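Local atomic coordinates of putative non-ribosomal peptide synthetase (Actinomadura parvosata subsp. kistnae, PDB entry 6M7L), a protein that is part of a putative non-ribosomal peptide synthetase and adopts a condensation-type, acyltransferase-like fold, which probably lacks condensation activity itself. Residues A[280-288]-A[463-471]. Sequence-based numbering, arbitrary orientation.
Sequences LAMLLSRLD and VRLSQVDVP
R286 reaches from helix 272-288 into a curl of the 463-471 loop, at the end of the modelled chain, and binds backbone carbonyls there, in the C-terminal half of the chloramphenicol-acetyltransferase-like condensation fold. The side chain bends at chi2 (-84°) and again at chi3, which turns the edge of its guanidinium toward the carbonyls of L465 and V468. NH2 donates to L465 O at 2.7 Å, in the carbonyl plane and on a lone pair. NH1 and NH2 both bind V468 O, weakly, while S466 O lies over one guanidinium face. With an alanine here, the carbonyls of L465 and V468 would probably lose the NH2 donor they share, and the curl would be freer to shift.

Apolar bumps and hollows lie beside this polar contact. The bent end of M282 drops its CE between V468 CG2 (3.6 Å) and L465 CA, while L465 slides past in the opposite direction, its CD1 lying 3.9 Å from M282 CB and its CD2 meeting S285 OG, which is hydrogen-bonded to R290 O. F331 and I334 of helix 331-346 also touch M282. V470 is the other bump: its CG1 enters the notch between L283 CD1 at 3.8 Å and L287 CD2 at 3.9 Å.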
ATOM      1  N   LEU A 280      19.136  12.230 -21.707  1.00 63.82           N
ATOM      2  CA  LEU A 280      18.535  11.407 -22.752  1.00 65.50           C
ATOM      3  C   LEU A 280      18.311  12.212 -24.026  1.00 65.75           C
ATOM      4  O   LEU A 280      18.506  11.702 -25.137  1.00 62.77           O
ATOM      5  CB  LEU A 280      17.219  10.812 -22.247  1.00 58.23           C
ATOM      6  CG  LEU A 280      16.527   9.732 -23.084  1.00 55.99           C
ATOM      7  CD1 LEU A 280      17.424   8.516 -23.248  1.00 52.25           C
ATOM      8  CD2 LEU A 280      15.208   9.341 -22.439  1.00 56.11           C
ATOM      9  N   ALA A 281      17.913  13.479 -23.885  1.00 67.61           N
ATOM     10  CA  ALA A 281      17.705  14.329 -25.051  1.00 60.18           C
ATOM     11  C   ALA A 281      19.002  14.560 -25.817  1.00 67.91           C
ATOM     12  O   ALA A 281      18.980  14.706 -27.044  1.00 64.94           O
ATOM     13  CB  ALA A 281      17.094  15.663 -24.621  1.00 59.72           C
ATOM     14  N   MET A 282      20.136  14.602 -25.115  1.00 70.72           N
ATOM     15  CA  MET A 282      21.419  14.717 -25.799  1.00 65.46           C
ATOM     16  C   MET A 282      21.763  13.429 -26.533  1.00 72.19           C
ATOM     17  O   MET A 282      22.208  13.464 -27.686  1.00 78.53           O
ATOM     18  CB  MET A 282      22.521  15.070 -24.799  1.00 70.58           C
ATOM     19  CG  MET A 282      22.273  16.358 -24.036  1.00 73.54           C
ATOM     20  SD  MET A 282      23.580  16.766 -22.862  1.00 79.50           S
ATOM     21  CE  MET A 282      24.917  17.190 -23.971  1.00 81.67           C
ATOM     22  N   LEU A 283      21.555  12.283 -25.880  1.00 69.07           N
ATOM     23  CA  LEU A 283      21.890  11.001 -26.490  1.00 68.50           C
ATOM     24  C   LEU A 283      21.084  10.770 -27.760  1.00 68.38           C
ATOM     25  O   LEU A 283      21.639  10.422 -28.808  1.00 69.42           O
ATOM     26  CB  LEU A 283      21.653   9.871 -25.489  1.00 65.69           C
ATOM     27  CG  LEU A 283      21.992   8.464 -25.976  1.00 70.80           C
ATOM     28  CD1 LEU A 283      23.487   8.324 -26.210  1.00 75.09           C
ATOM     29  CD2 LEU A 283      21.503   7.434 -24.980  1.00 67.45           C
ATOM     30  N   LEU A 284      19.764  10.953 -27.684  1.00 64.48           N
ATOM     31  CA  LEU A 284      18.928  10.772 -28.866  1.00 67.43           C
ATOM     32  C   LEU A 284      19.261  11.789 -29.946  1.00 68.05           C
ATOM     33  O   LEU A 284      19.184  11.475 -31.139  1.00 69.48           O
ATOM     34  CB  LEU A 284      17.452  10.868 -28.486  1.00 63.16           C
ATOM     35  CG  LEU A 284      16.941   9.818 -27.501  1.00 60.04           C
ATOM     36  CD1 LEU A 284      15.433   9.933 -27.344  1.00 53.47           C
ATOM     37  CD2 LEU A 284      17.336   8.421 -27.953  1.00 56.59           C
ATOM     38  N   SER A 285      19.631  13.009 -29.550  1.00 69.80           N
ATOM     39  CA  SER A 285      19.983  14.032 -30.528  1.00 71.15           C
ATOM     40  C   SER A 285      21.183  13.607 -31.362  1.00 76.86           C
ATOM     41  O   SER A 285      21.198  13.794 -32.583  1.00 79.58           O
ATOM     42  CB  SER A 285      20.268  15.356 -29.823  1.00 72.45           C
ATOM     43  OG  SER A 285      20.567  16.382 -30.753  1.00 71.49           O
ATOM     44  N   ARG A 286      22.198  13.030 -30.719  1.00 79.30           N
ATOM     45  CA  ARG A 286      23.401  12.628 -31.439  1.00 76.34           C
ATOM     46  C   ARG A 286      23.200  11.312 -32.182  1.00 77.23           C
ATOM     47  O   ARG A 286      23.730  11.133 -33.284  1.00 80.07           O
ATOM     48  CB  ARG A 286      24.576  12.525 -30.467  1.00 71.58           C
ATOM     49  CG  ARG A 286      25.002  13.862 -29.884  1.00 73.98           C
ATOM     50  CD  ARG A 286      25.945  14.589 -30.825  1.00 72.91           C
ATOM     51  NE  ARG A 286      27.218  13.886 -30.941  1.00 81.23           N
ATOM     52  CZ  ARG A 286      28.252  14.083 -30.129  1.00 84.41           C
ATOM     53  NH1 ARG A 286      29.374  13.397 -30.301  1.00 87.32           N
ATOM     54  NH2 ARG A 286      28.163  14.965 -29.143  1.00 90.93           N
ATOM     55  N   LEU A 287      22.440  10.384 -31.596  1.00 75.32           N
ATOM     56  CA  LEU A 287      22.175   9.113 -32.262  1.00 71.66           C
ATOM     57  C   LEU A 287      21.386   9.321 -33.548  1.00 75.22           C
ATOM     58  O   LEU A 287      21.716   8.751 -34.594  1.00 84.12           O
ATOM     59  CB  LEU A 287      21.423   8.172 -31.321  1.00 72.85           C
ATOM     60  CG  LEU A 287      22.217   7.565 -30.166  1.00 77.15           C
ATOM     61  CD1 LEU A 287      21.306   6.725 -29.286  1.00 68.13           C
ATOM     62  CD2 LEU A 287      23.374   6.735 -30.697  1.00 74.54           C
ATOM     63  N   ASP A 288      20.339  10.137 -33.489  1.00 76.79           N
ATOM     64  CA  ASP A 288      19.484  10.383 -34.641  1.00 78.40           C
ATOM     65  C   ASP A 288      19.880  11.631 -35.421  1.00 78.72           C
ATOM     66  O   ASP A 288      19.262  11.921 -36.450  1.00 87.50           O
ATOM     67  CB  ASP A 288      18.023  10.493 -34.190  1.00 83.98           C
ATOM     68  CG  ASP A 288      17.593   9.324 -33.322  1.00 88.55           C
ATOM     69  OD1 ASP A 288      18.148   8.217 -33.493  1.00 88.00           O
ATOM     70  OD2 ASP A 288      16.701   9.513 -32.467  1.00 93.34           O
ATOM     71  N   VAL A 463      29.550  20.842 -20.680  1.00 94.94           N
ATOM     72  CA  VAL A 463      29.827  20.201 -21.961  1.00 89.08           C
ATOM     73  C   VAL A 463      28.728  20.551 -22.953  1.00 88.34           C
ATOM     74  O   VAL A 463      27.533  20.470 -22.645  1.00 86.71           O
ATOM     75  CB  VAL A 463      29.975  18.682 -21.780  1.00 90.43           C
ATOM     76  CG1 VAL A 463      28.696  18.063 -21.222  1.00 89.06           C
ATOM     77  CG2 VAL A 463      30.354  18.023 -23.093  1.00 90.50           C
ATOM     78  N   ARG A 464      29.131  20.973 -24.147  1.00 90.41           N
ATOM     79  CA  ARG A 464      28.164  21.290 -25.182  1.00 93.06           C
ATOM     80  C   ARG A 464      27.569  20.008 -25.760  1.00 89.36           C
ATOM     81  O   ARG A 464      28.067  18.900 -25.542  1.00 89.23           O
ATOM     82  CB  ARG A 464      28.812  22.121 -26.290  1.00 93.71           C
ATOM     83  CG  ARG A 464      29.147  23.557 -25.907  1.00 96.11           C
ATOM     84  CD  ARG A 464      29.227  24.433 -27.151  1.00101.59           C
ATOM     85  NE  ARG A 464      29.741  25.772 -26.874  1.00104.48           N
ATOM     86  CZ  ARG A 464      30.953  26.195 -27.221  1.00110.44           C
ATOM     87  NH1 ARG A 464      31.783  25.384 -27.864  1.00107.08           N
ATOM     88  NH2 ARG A 464      31.335  27.431 -26.928  1.00106.77           N
ATOM     89  N   LEU A 465      26.476  20.174 -26.509  1.00 90.01           N
ATOM     90  CA  LEU A 465      25.837  19.030 -27.153  1.00 80.93           C
ATOM     91  C   LEU A 465      26.760  18.369 -28.167  1.00 87.73           C
ATOM     92  O   LEU A 465      26.724  17.144 -28.333  1.00 89.67           O
ATOM     93  CB  LEU A 465      24.536  19.472 -27.826  1.00 81.07           C
ATOM     94  CG  LEU A 465      23.813  18.464 -28.723  1.00 78.06           C
ATOM     95  CD1 LEU A 465      23.385  17.238 -27.932  1.00 76.79           C
ATOM     96  CD2 LEU A 465      22.618  19.113 -29.407  1.00 57.76           C
ATOM     97  N   SER A 466      27.603  19.156 -28.838  1.00 93.51           N
ATOM     98  CA  SER A 466      28.457  18.618 -29.892  1.00 91.22           C
ATOM     99  C   SER A 466      29.645  17.846 -29.329  1.00 89.16           C
ATOM    100  O   SER A 466      30.017  16.799 -29.868  1.00 90.22           O
ATOM    101  CB  SER A 466      28.950  19.748 -30.794  1.00 91.23           C
ATOM    102  OG  SER A 466      29.797  20.631 -30.080  1.00 91.75           O
ATOM    103  N   GLN A 467      30.255  18.347 -28.256  1.00 94.40           N
ATOM    104  CA  GLN A 467      31.465  17.760 -27.698  1.00 98.13           C
ATOM    105  C   GLN A 467      31.179  16.646 -26.694  1.00 97.39           C
ATOM    106  O   GLN A 467      32.027  16.360 -25.841  1.00101.47           O
ATOM    107  CB  GLN A 467      32.325  18.847 -27.048  1.00 97.04           C
ATOM    108  CG  GLN A 467      31.593  19.682 -26.010  1.00 96.65           C
ATOM    109  CD  GLN A 467      32.498  20.687 -25.323  1.00 98.56           C
ATOM    110  OE1 GLN A 467      32.223  21.124 -24.205  1.00 96.87           O
ATOM    111  NE2 GLN A 467      33.585  21.058 -25.989  1.00101.34           N
ATOM    112  N   VAL A 468      30.022  16.011 -26.783  1.00 90.88           N
ATOM    113  CA  VAL A 468      29.650  14.944 -25.862  1.00 94.34           C
ATOM    114  C   VAL A 468      30.037  13.604 -26.473  1.00 98.60           C
ATOM    115  O   VAL A 468      30.060  13.434 -27.696  1.00101.18           O
ATOM    116  CB  VAL A 468      28.147  15.031 -25.518  1.00 94.99           C
ATOM    117  CG1 VAL A 468      27.402  13.767 -25.925  1.00 97.17           C
ATOM    118  CG2 VAL A 468      27.971  15.328 -24.040  1.00 95.62           C
ATOM    119  N   ASP A 469      30.364  12.641 -25.610  1.00 99.64           N
ATOM    120  CA  ASP A 469      30.954  11.371 -26.036  1.00103.87           C
ATOM    121  C   ASP A 469      29.841  10.364 -26.318  1.00107.97           C
ATOM    122  O   ASP A 469      29.310   9.734 -25.400  1.00110.77           O
ATOM    123  CB  ASP A 469      31.915  10.857 -24.969  1.00106.68           C
ATOM    124  CG  ASP A 469      32.886   9.822 -25.501  1.00111.94           C
ATOM    125  OD1 ASP A 469      32.509   9.045 -26.402  1.00116.35           O
ATOM    126  OD2 ASP A 469      34.035   9.786 -25.011  1.00115.14           O
ATOM    127  N   VAL A 470      29.493  10.209 -27.594  1.00107.11           N
ATOM    128  CA  VAL A 470      28.549   9.181 -28.033  1.00105.18           C
ATOM    129  C   VAL A 470      29.102   8.507 -29.283  1.00105.97           C
ATOM    130  O   VAL A 470      28.915   9.021 -30.397  1.00108.79           O
ATOM    131  CB  VAL A 470      27.152   9.766 -28.302  1.00 98.59           C
ATOM    132  CG1 VAL A 470      26.214   8.679 -28.814  1.00 93.14           C
ATOM    133  CG2 VAL A 470      26.577  10.402 -27.047  1.00105.03           C
ATOM    134  N   PRO A 471      29.803   7.371 -29.157  1.00106.65           N
ATOM    135  CA  PRO A 471      30.293   6.636 -30.328  1.00104.67           C
ATOM    136  C   PRO A 471      29.184   5.862 -31.036  1.00104.28           C
ATOM    137  O   PRO A 471      28.745   6.285 -32.107  1.00101.68           O
ATOM    138  CB  PRO A 471      31.332   5.674 -29.735  1.00110.74           C
ATOM    139  CG  PRO A 471      31.623   6.198 -28.358  1.00108.90           C
ATOM    140  CD  PRO A 471      30.349   6.828 -27.903  1.00106.34           C
TER